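Local coordinates for protein restriction endonuclease EcoP15I, modification subunit (Escherichia coli, PDB 4ZCF) that methylates one adenine of the asymmetric DNA site 5'-CAGCAG-3' with S-adenosyl-L-methionine as methyl donor, and takes part in DNA restriction together with the Res subunit, at residues M189-T194 and Y247-E252; G222-K227 and Q386-V391; R67-L72 and I178-Y183. All coordinates share one frame; numbering follows the deposited sequence.

Contacts 1 and 2 reach the same mixed sheet of the methylase: strand 241-248, which ends in contact 1, lies next to strand 220-227, which carries contact 2. Their centres are about 19 Å apart and their nearest atoms about 5 Å. Contact 3 lies among the helices, but helix 171-188 leads directly into M189, the first residue of contact 1; those two centres are also about 19 Å apart. Contacts 1 and 2 come within about 6 and 5 Å of the bound DNA at their nearest atoms, whereas contact 3 stays about 23 Å from it. The Y179 side chain of contact 3 is instead about 8 Å from a bound manganese ion.

Contact 1: M189-T194 and Y247-E252; sequences MREDGT and YTKNKE
T194 and T248 form an antiparallel, non-hydrogen-bonded pair in the central sheet of the Rossmann-like methylase, where a type I turn from R190 to G193 leads into strand 193-199. Beyond this pair, strand 241-248 ends against the turn. G193 O accepts two bonds, from T248 OG1 at 3.0 Å and K249 N at 3.2 Å, which approach from opposite faces of its carbonyl plane. The threonine hydroxyl gets there because it stands anti to its own backbone N (chi1 -176°). Glycine suits position 193, since a CB would run into R190 O.

K249 fills the angle between the two segments. Its CG packs on M189 CB at 3.7 Å, and the chain then bends at chi2 and chi4 to set NZ in the carbonyl plane of M189 O, 2.8 Å away. NZ also bonds R186 O at the end of helix 171-188, so the buried ammonium is gripped by backbone oxygens as well as drawn weakly towards E115. An alanine in place of K249 would probably leave M189 O and R186 O without this donor and take away the methylene packing on M189 CB.

N250 binds E191 only weakly: ND2 lies 3.4 Å from E191 OE1, with amide and carboxylate planes 57° apart, and N250 N reaches E191 O. Its ND2 also bonds E150 of the Res chain. On the turn itself R190 clasps D192 side-on, NE to OD1 at 2.7 Å and NH2 to OD2 at 2.8 Å, each oxygen using its syn lone pair.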
loop_
_atom_site.group_PDB
_atom_site.type_symbol
_atom_site.label_atom_id
_atom_site.label_comp_id
_atom_site.label_asym_id
_atom_site.label_seq_id
_atom_site.Cartn_x
_atom_site.Cartn_y
_atom_site.Cartn_z
ATOM N N MET A 189 4.705 -9.493 -4.962
ATOM C CA MET A 189 3.611 -8.743 -5.543
ATOM C C MET A 189 3.998 -7.987 -6.762
ATOM O O MET A 189 4.918 -7.175 -6.729
ATOM C CB MET A 189 3.048 -7.769 -4.511
ATOM C CG MET A 189 2.271 -8.437 -3.411
ATOM S SD MET A 189 1.759 -7.326 -2.082
ATOM C CE MET A 189 0.631 -6.329 -2.971
ATOM N N ARG A 190 3.207 -8.161 -7.823
ATOM C CA ARG A 190 3.274 -7.397 -9.071
ATOM C C ARG A 190 2.970 -5.929 -8.675
ATOM O O ARG A 190 2.253 -5.695 -7.687
ATOM C CB ARG A 190 2.147 -7.888 -9.978
ATOM C CG ARG A 190 2.563 -8.660 -11.216
ATOM C CD ARG A 190 1.398 -9.472 -11.798
ATOM N NE ARG A 190 0.383 -8.633 -12.440
ATOM C CZ ARG A 190 -0.581 -9.080 -13.251
ATOM N NH1 ARG A 190 -0.683 -10.380 -13.525
ATOM N NH2 ARG A 190 -1.453 -8.231 -13.793
ATOM N N GLU A 191 3.492 -4.951 -9.420
ATOM C CA GLU A 191 3.245 -3.534 -9.106
ATOM C C GLU A 191 1.746 -3.194 -9.066
ATOM O O GLU A 191 1.310 -2.425 -8.221
ATOM C CB GLU A 191 3.989 -2.633 -10.086
ATOM C CG GLU A 191 5.495 -2.671 -9.878
ATOM C CD GLU A 191 6.076 -1.401 -9.288
ATOM O OE1 GLU A 191 6.352 -0.461 -10.071
ATOM O OE2 GLU A 191 6.229 -1.335 -8.046
ATOM N N ASP A 192 0.965 -3.817 -9.950
ATOM C CA ASP A 192 -0.485 -3.649 -10.087
ATOM C C ASP A 192 -1.262 -4.629 -9.172
ATOM O O ASP A 192 -2.468 -4.765 -9.315
ATOM C CB ASP A 192 -0.872 -3.838 -11.578
ATOM C CG ASP A 192 -0.746 -5.240 -12.162
ATOM O OD1 ASP A 192 -0.058 -6.096 -11.543
ATOM O OD2 ASP A 192 -1.329 -5.486 -13.231
ATOM N N GLY A 193 -0.520 -5.342 -8.315
ATOM C CA GLY A 193 -0.991 -6.368 -7.393
ATOM C C GLY A 193 -1.499 -5.824 -6.082
ATOM O O GLY A 193 -1.290 -4.646 -5.770
ATOM N N THR A 194 -2.239 -6.686 -5.334
ATOM C CA THR A 194 -2.916 -6.369 -4.067
ATOM C C THR A 194 -2.832 -7.467 -3.017
ATOM O O THR A 194 -2.790 -8.642 -3.347
ATOM C CB THR A 194 -4.419 -6.046 -4.297
ATOM O OG1 THR A 194 -5.015 -7.038 -5.131
ATOM C CG2 THR A 194 -4.658 -4.665 -4.877
ATOM N N TYR A 247 -4.333 -3.563 0.512
ATOM C CA TYR A 247 -3.210 -2.698 0.133
ATOM C C TYR A 247 -2.753 -3.108 -1.258
ATOM O O TYR A 247 -3.061 -4.194 -1.723
ATOM C CB TYR A 247 -2.026 -2.784 1.139
ATOM C CG TYR A 247 -2.179 -1.962 2.407
ATOM C CD1 TYR A 247 -3.064 -2.347 3.412
ATOM C CD2 TYR A 247 -1.427 -0.808 2.612
ATOM C CE1 TYR A 247 -3.237 -1.580 4.559
ATOM C CE2 TYR A 247 -1.595 -0.029 3.758
ATOM C CZ TYR A 247 -2.485 -0.434 4.738
ATOM O OH TYR A 247 -2.621 0.276 5.903
ATOM N N THR A 248 -2.052 -2.214 -1.926
ATOM C CA THR A 248 -1.507 -2.409 -3.261
ATOM C C THR A 248 0.012 -2.279 -3.178
ATOM O O THR A 248 0.513 -1.746 -2.184
ATOM C CB THR A 248 -2.195 -1.453 -4.255
ATOM O OG1 THR A 248 -1.726 -1.703 -5.575
ATOM C CG2 THR A 248 -2.027 0.001 -3.899
ATOM N N LYS A 249 0.753 -2.822 -4.172
ATOM C CA LYS A 249 2.211 -2.678 -4.177
ATOM C C LYS A 249 2.547 -1.252 -4.620
ATOM O O LYS A 249 3.319 -0.559 -3.965
ATOM C CB LYS A 249 2.874 -3.705 -5.097
ATOM C CG LYS A 249 4.140 -4.267 -4.484
ATOM C CD LYS A 249 5.405 -3.549 -4.914
ATOM C CE LYS A 249 6.638 -4.345 -4.552
ATOM N NZ LYS A 249 6.757 -5.615 -5.347
ATOM N N ASN A 250 1.889 -0.806 -5.692
ATOM C CA ASN A 250 2.022 0.532 -6.236
ATOM C C ASN A 250 0.652 1.050 -6.630
ATOM O O ASN A 250 0.116 0.617 -7.659
ATOM C CB ASN A 250 2.951 0.532 -7.460
ATOM C CG ASN A 250 3.374 1.890 -7.928
ATOM O OD1 ASN A 250 2.850 2.925 -7.513
ATOM N ND2 ASN A 250 4.329 1.906 -8.834
ATOM N N LYS A 251 0.122 2.026 -5.844
ATOM C CA LYS A 251 -1.164 2.675 -6.088
ATOM C C LYS A 251 -1.308 3.259 -7.490
ATOM O O LYS A 251 -2.416 3.298 -8.022
ATOM C CB LYS A 251 -1.440 3.737 -5.017
ATOM C CG LYS A 251 -2.898 4.223 -4.960
ATOM C CD LYS A 251 -3.855 3.261 -4.290
ATOM C CE LYS A 251 -5.241 3.842 -4.260
ATOM N NZ LYS A 251 -6.197 2.977 -3.520
ATOM N N GLU A 252 -0.189 3.664 -8.094
ATOM C CA GLU A 252 -0.096 4.255 -9.429
ATOM C C GLU A 252 -0.315 3.207 -10.509
ATOM O O GLU A 252 -0.928 3.510 -11.531
ATOM C CB GLU A 252 1.285 4.911 -9.627
ATOM C CG GLU A 252 1.666 5.939 -8.568
ATOM C CD GLU A 252 1.018 7.305 -8.715
ATOM O OE1 GLU A 252 1.444 8.072 -9.611
ATOM O OE2 GLU A 252 0.102 7.617 -7.920
#

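Contact 2: G222-K227 and Q386-V391; sequences GDLVWK and QKLSSV
V225 and V391 meet as a parallel pair, and the tight part of the contact lies around them. V225 N gives S390 O a nearly straight hydrogen bond of 2.6 Å. The same oxygen lies 3.2 Å from L224 CA, and V225 O in turn receives a CA-H...O contact from V391 CA at 3.4 Å. The two valines stand on the same face of the sheet, with V225 CB 4.3 Å from V391 CG2; beta-branched residues suit such extended backbone.

On another side L224 reaches across. Its CG is anti to the carbonyl carbon (chi1 -50°), which carries CD2 over to L388, 3.9 Å from its CG, the two leucines crossing at about a right angle. Helix 420-430 closes this apolar patch through L426 and F429.

Towards Q386 the segments part. K387 makes no contact with 222-227, and S389 points its CB away from 222-227. These two polar residues suit the partly exposed side, where the second subunit meets them: K387 forms a salt bridge with its E240, and S389 OG bonds that same glutamate. The buried S390 has its OG held by H241 and the backbone N of E240 of the second subunit. L388 and S389 also pair in parallel with a strand of that subunit. A sheet edge thus continued into its partner is an intersubunit beta-sheet, here joining the methylase folds of the Mod dimer.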
loop_
_atom_site.group_PDB
_atom_site.type_symbol
_atom_site.label_atom_id
_atom_site.label_comp_id
_atom_site.label_asym_id
_atom_site.label_seq_id
_atom_site.Cartn_x
_atom_site.Cartn_y
_atom_site.Cartn_z
ATOM N N GLY A 222 -8.367 0.359 0.922
ATOM C CA GLY A 222 -9.536 0.504 1.775
ATOM C C GLY A 222 -9.672 -0.717 2.652
ATOM O O GLY A 222 -8.883 -1.667 2.538
ATOM N N ASP A 223 -10.652 -0.679 3.571
ATOM C CA ASP A 223 -10.962 -1.771 4.478
ATOM C C ASP A 223 -12.378 -2.146 4.247
ATOM O O ASP A 223 -13.217 -1.281 3.982
ATOM C CB ASP A 223 -10.717 -1.402 5.949
ATOM C CG ASP A 223 -9.322 -0.832 6.193
ATOM O OD1 ASP A 223 -8.325 -1.415 5.652
ATOM O OD2 ASP A 223 -9.220 0.222 6.873
ATOM N N LEU A 224 -12.622 -3.456 4.261
ATOM C CA LEU A 224 -13.932 -4.047 4.062
ATOM C C LEU A 224 -14.430 -4.565 5.399
ATOM O O LEU A 224 -13.645 -5.019 6.229
ATOM C CB LEU A 224 -13.892 -5.198 3.030
ATOM C CG LEU A 224 -13.194 -4.917 1.691
ATOM C CD1 LEU A 224 -12.734 -6.232 1.030
ATOM C CD2 LEU A 224 -14.110 -4.133 0.743
ATOM N N VAL A 225 -15.749 -4.458 5.609
ATOM C CA VAL A 225 -16.414 -4.902 6.832
ATOM C C VAL A 225 -17.206 -6.120 6.508
ATOM O O VAL A 225 -18.097 -6.072 5.670
ATOM C CB VAL A 225 -17.225 -3.762 7.493
ATOM C CG1 VAL A 225 -18.143 -4.282 8.589
ATOM C CG2 VAL A 225 -16.281 -2.678 8.031
ATOM N N TRP A 226 -16.790 -7.249 7.064
ATOM C CA TRP A 226 -17.477 -8.527 6.866
ATOM C C TRP A 226 -18.412 -8.808 8.066
ATOM O O TRP A 226 -17.936 -9.142 9.149
ATOM C CB TRP A 226 -16.462 -9.685 6.618
ATOM C CG TRP A 226 -17.091 -11.014 6.280
ATOM C CD1 TRP A 226 -18.250 -11.223 5.594
ATOM C CD2 TRP A 226 -16.568 -12.309 6.583
ATOM N NE1 TRP A 226 -18.543 -12.564 5.558
ATOM C CE2 TRP A 226 -17.500 -13.261 6.104
ATOM C CE3 TRP A 226 -15.411 -12.768 7.251
ATOM C CZ2 TRP A 226 -17.302 -14.646 6.249
ATOM C CZ3 TRP A 226 -15.212 -14.136 7.397
ATOM C CH2 TRP A 226 -16.147 -15.062 6.904
ATOM N N LYS A 227 -19.725 -8.570 7.882
ATOM C CA LYS A 227 -20.751 -8.865 8.886
ATOM C C LYS A 227 -21.100 -10.355 8.645
ATOM O O LYS A 227 -21.805 -10.700 7.688
ATOM C CB LYS A 227 -21.938 -7.884 8.778
ATOM C CG LYS A 227 -23.254 -8.407 9.333
ATOM C CD LYS A 227 -23.531 -8.039 10.751
ATOM C CE LYS A 227 -24.946 -8.445 11.117
ATOM N NZ LYS A 227 -25.213 -9.912 11.006
ATOM N N GLN A 386 -21.089 -4.284 -11.457
ATOM C CA GLN A 386 -21.147 -4.472 -10.006
ATOM C C GLN A 386 -19.854 -4.045 -9.374
ATOM O O GLN A 386 -18.793 -4.551 -9.745
ATOM C CB GLN A 386 -21.496 -5.943 -9.667
ATOM C CG GLN A 386 -21.572 -6.332 -8.174
ATOM C CD GLN A 386 -22.729 -5.733 -7.418
ATOM O OE1 GLN A 386 -22.547 -4.935 -6.486
ATOM N NE2 GLN A 386 -23.950 -6.119 -7.778
ATOM N N LYS A 387 -19.945 -3.101 -8.430
ATOM C CA LYS A 387 -18.837 -2.543 -7.638
ATOM C C LYS A 387 -18.565 -3.398 -6.374
ATOM O O LYS A 387 -19.397 -4.241 -5.977
ATOM C CB LYS A 387 -19.197 -1.106 -7.185
ATOM C CG LYS A 387 -20.304 -1.069 -6.128
ATOM C CD LYS A 387 -20.741 0.312 -5.758
ATOM C CE LYS A 387 -21.636 0.266 -4.552
ATOM N NZ LYS A 387 -22.844 1.110 -4.715
ATOM N N LEU A 388 -17.452 -3.092 -5.676
ATOM C CA LEU A 388 -17.176 -3.742 -4.412
ATOM C C LEU A 388 -17.617 -2.792 -3.288
ATOM O O LEU A 388 -16.938 -1.822 -3.009
ATOM C CB LEU A 388 -15.682 -4.109 -4.309
ATOM C CG LEU A 388 -15.137 -4.681 -2.994
ATOM C CD1 LEU A 388 -15.854 -5.989 -2.589
ATOM C CD2 LEU A 388 -13.675 -4.902 -3.106
ATOM N N SER A 389 -18.778 -3.052 -2.679
ATOM C CA SER A 389 -19.263 -2.267 -1.547
ATOM C C SER A 389 -18.381 -2.581 -0.290
ATOM O O SER A 389 -17.884 -3.695 -0.169
ATOM C CB SER A 389 -20.745 -2.522 -1.300
ATOM O OG SER A 389 -21.103 -2.164 0.034
ATOM N N SER A 390 -18.158 -1.589 0.600
ATOM C CA SER A 390 -17.286 -1.742 1.778
ATOM C C SER A 390 -17.817 -2.640 2.902
ATOM O O SER A 390 -17.023 -3.146 3.712
ATOM C CB SER A 390 -16.865 -0.381 2.330
ATOM O OG SER A 390 -17.946 0.291 2.958
ATOM N N VAL A 391 -19.156 -2.812 2.970
ATOM C CA VAL A 391 -19.822 -3.632 3.996
ATOM C C VAL A 391 -20.428 -4.884 3.370
ATOM O O VAL A 391 -21.421 -4.781 2.651
ATOM C CB VAL A 391 -20.867 -2.822 4.820
ATOM C CG1 VAL A 391 -21.507 -3.691 5.916
ATOM C CG2 VAL A 391 -20.239 -1.578 5.409
#

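Contact 3: R67-L72 and I178-Y183; sequences RLLANL and IYPRLY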
loop_
_atom_site.group_PDB
_atom_site.type_symbol
_atom_site.label_atom_id
_atom_site.label_comp_id
_atom_site.label_asym_id
_atom_site.label_seq_id
_atom_site.Cartn_x
_atom_site.Cartn_y
_atom_site.Cartn_z
ATOM N N ARG A 67 13.019 -7.499 11.746
ATOM C CA ARG A 67 13.832 -7.002 10.621
ATOM C C ARG A 67 14.970 -8.000 10.238
ATOM O O ARG A 67 15.238 -8.219 9.054
ATOM C CB ARG A 67 14.388 -5.596 10.918
ATOM C CG ARG A 67 13.356 -4.484 10.701
ATOM C CD ARG A 67 13.952 -3.082 10.741
ATOM N NE ARG A 67 14.069 -2.555 12.105
ATOM C CZ ARG A 67 15.203 -2.492 12.803
ATOM N NH1 ARG A 67 16.346 -2.912 12.270
ATOM N NH2 ARG A 67 15.203 -2.002 14.036
ATOM N N LEU A 68 15.592 -8.622 11.254
ATOM C CA LEU A 68 16.644 -9.631 11.138
ATOM C C LEU A 68 16.081 -10.895 10.468
ATOM O O LEU A 68 16.607 -11.330 9.437
ATOM C CB LEU A 68 17.185 -9.960 12.545
ATOM C CG LEU A 68 18.256 -11.046 12.637
ATOM C CD1 LEU A 68 19.494 -10.708 11.770
ATOM C CD2 LEU A 68 18.637 -11.271 14.055
ATOM N N LEU A 69 14.987 -11.445 11.050
ATOM C CA LEU A 69 14.226 -12.605 10.572
ATOM C C LEU A 69 13.925 -12.568 9.086
ATOM O O LEU A 69 13.873 -13.632 8.479
ATOM C CB LEU A 69 12.899 -12.700 11.340
ATOM C CG LEU A 69 12.708 -13.846 12.348
ATOM C CD1 LEU A 69 13.951 -14.062 13.227
ATOM C CD2 LEU A 69 11.464 -13.607 13.202
ATOM N N ALA A 70 13.702 -11.370 8.506
ATOM C CA ALA A 70 13.376 -11.188 7.097
ATOM C C ALA A 70 14.602 -11.180 6.193
ATOM O O ALA A 70 14.499 -11.475 4.993
ATOM C CB ALA A 70 12.584 -9.910 6.916
ATOM N N ASN A 71 15.763 -10.827 6.759
ATOM C CA ASN A 71 17.027 -10.740 6.015
ATOM C C ASN A 71 17.887 -11.987 6.174
ATOM O O ASN A 71 18.772 -12.200 5.349
ATOM C CB ASN A 71 17.786 -9.443 6.339
ATOM C CG ASN A 71 17.059 -8.198 5.884
ATOM O OD1 ASN A 71 16.962 -7.907 4.695
ATOM N ND2 ASN A 71 16.491 -7.453 6.813
ATOM N N LEU A 72 17.594 -12.825 7.209
ATOM C CA LEU A 72 18.219 -14.119 7.488
ATOM C C LEU A 72 17.996 -15.011 6.255
ATOM O O LEU A 72 16.897 -14.981 5.698
ATOM C CB LEU A 72 17.574 -14.774 8.731
ATOM C CG LEU A 72 18.228 -14.487 10.078
ATOM C CD1 LEU A 72 17.417 -15.057 11.222
ATOM C CD2 LEU A 72 19.626 -15.026 10.138
ATOM N N ILE A 178 4.052 -11.395 12.313
ATOM C CA ILE A 178 3.649 -11.017 10.934
ATOM C C ILE A 178 4.633 -10.212 10.114
ATOM O O ILE A 178 4.689 -10.436 8.910
ATOM C CB ILE A 178 2.188 -10.493 10.746
ATOM C CG1 ILE A 178 1.844 -9.388 11.738
ATOM C CG2 ILE A 178 1.141 -11.626 10.777
ATOM C CD1 ILE A 178 2.271 -8.006 11.352
ATOM N N TYR A 179 5.322 -9.204 10.720
ATOM C CA TYR A 179 6.270 -8.330 10.012
ATOM C C TYR A 179 7.130 -9.018 8.924
ATOM O O TYR A 179 7.072 -8.557 7.768
ATOM C CB TYR A 179 7.157 -7.498 10.980
ATOM C CG TYR A 179 8.090 -6.533 10.262
ATOM C CD1 TYR A 179 9.274 -6.979 9.680
ATOM C CD2 TYR A 179 7.759 -5.186 10.115
ATOM C CE1 TYR A 179 10.081 -6.127 8.933
ATOM C CE2 TYR A 179 8.577 -4.316 9.394
ATOM C CZ TYR A 179 9.740 -4.794 8.805
ATOM O OH TYR A 179 10.567 -3.973 8.072
ATOM N N PRO A 180 7.975 -10.055 9.224
ATOM C CA PRO A 180 8.845 -10.594 8.172
ATOM C C PRO A 180 8.083 -11.286 7.050
ATOM O O PRO A 180 8.550 -11.313 5.907
ATOM C CB PRO A 180 9.766 -11.528 8.936
ATOM C CG PRO A 180 8.970 -11.965 10.114
ATOM C CD PRO A 180 8.233 -10.740 10.515
ATOM N N ARG A 181 6.913 -11.838 7.379
ATOM C CA ARG A 181 6.022 -12.510 6.432
ATOM C C ARG A 181 5.425 -11.517 5.403
ATOM O O ARG A 181 5.572 -11.722 4.188
ATOM C CB ARG A 181 4.968 -13.305 7.201
ATOM C CG ARG A 181 5.591 -14.537 7.866
ATOM C CD ARG A 181 4.858 -15.004 9.089
ATOM N NE ARG A 181 5.422 -16.257 9.598
ATOM C CZ ARG A 181 6.481 -16.339 10.400
ATOM N NH1 ARG A 181 7.097 -15.232 10.821
ATOM N NH2 ARG A 181 6.946 -17.523 10.772
ATOM N N LEU A 182 4.888 -10.379 5.902
ATOM C CA LEU A 182 4.347 -9.278 5.099
ATOM C C LEU A 182 5.453 -8.589 4.330
ATOM O O LEU A 182 5.230 -8.164 3.194
ATOM C CB LEU A 182 3.669 -8.258 6.018
ATOM C CG LEU A 182 2.366 -8.681 6.740
ATOM C CD1 LEU A 182 1.778 -7.505 7.439
ATOM C CD2 LEU A 182 1.316 -9.282 5.760
ATOM N N TYR A 183 6.663 -8.485 4.941
ATOM C CA TYR A 183 7.829 -7.890 4.313
ATOM C C TYR A 183 8.247 -8.673 3.076
ATOM O O TYR A 183 8.393 -8.071 2.013
ATOM C CB TYR A 183 8.986 -7.727 5.328
ATOM C CG TYR A 183 10.182 -6.990 4.760
ATOM C CD1 TYR A 183 10.252 -5.597 4.799
ATOM C CD2 TYR A 183 11.209 -7.677 4.116
ATOM C CE1 TYR A 183 11.338 -4.909 4.245
ATOM C CE2 TYR A 183 12.284 -7.001 3.541
ATOM C CZ TYR A 183 12.363 -5.618 3.639
ATOM O OH TYR A 183 13.434 -4.959 3.086
#
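Y183 holds CG anti to its backbone N (chi1 -174°), and Y179 does likewise, which swings their rings out of helix 171-188 towards A70 and R67 on helix 63-71. P180 stands between the two tyrosines in sequence and presents its pyrrolidine ring to the same neighbour. The short helical segments cross at 42°, with their axes 8.3 Å apart.

A70 is the centre of the contact. Its methyl group touches P180 CB at 3.8 Å and Y183 CD2 at 3.8 Å, lodging between a saturated ring and an aromatic one. Alanine fits because its one carbon lets the backbones come close: the CA atoms of A70 and P180 are 4.7 Å apart. Beside it L69 CB lies 4.1 Å from P180 CB, while the rest of the leucine continues to Y135. P180 also packs on L103 of helix 102-113, so it is wedged between two helices. P180 has no N-H to give, R181 N also lacks the bond to the preceding turn, and the helix is kinked here.

At the other end R67 lends its aliphatic part, CG lying 3.9 Å from Y179 OH. Its guanidinium plane is nearly perpendicular to the tyrosine ring, at 89°, so there is no parallel stack, and the contact is made by the methylene CG. The ring of Y179 also rests on V210 and I214 of helix 204-215. Within R67-L72, N71 ND2 bonds R67 O at 2.7 Å, and L68 O accepts from both N71 N and L72 N; K107 binds L69 O and L72 O.

No hydrogen bond crosses between the two segments, so cohesion between them probably rests on apolar burial and close fit, with R67 contributing only its aliphatic carbons.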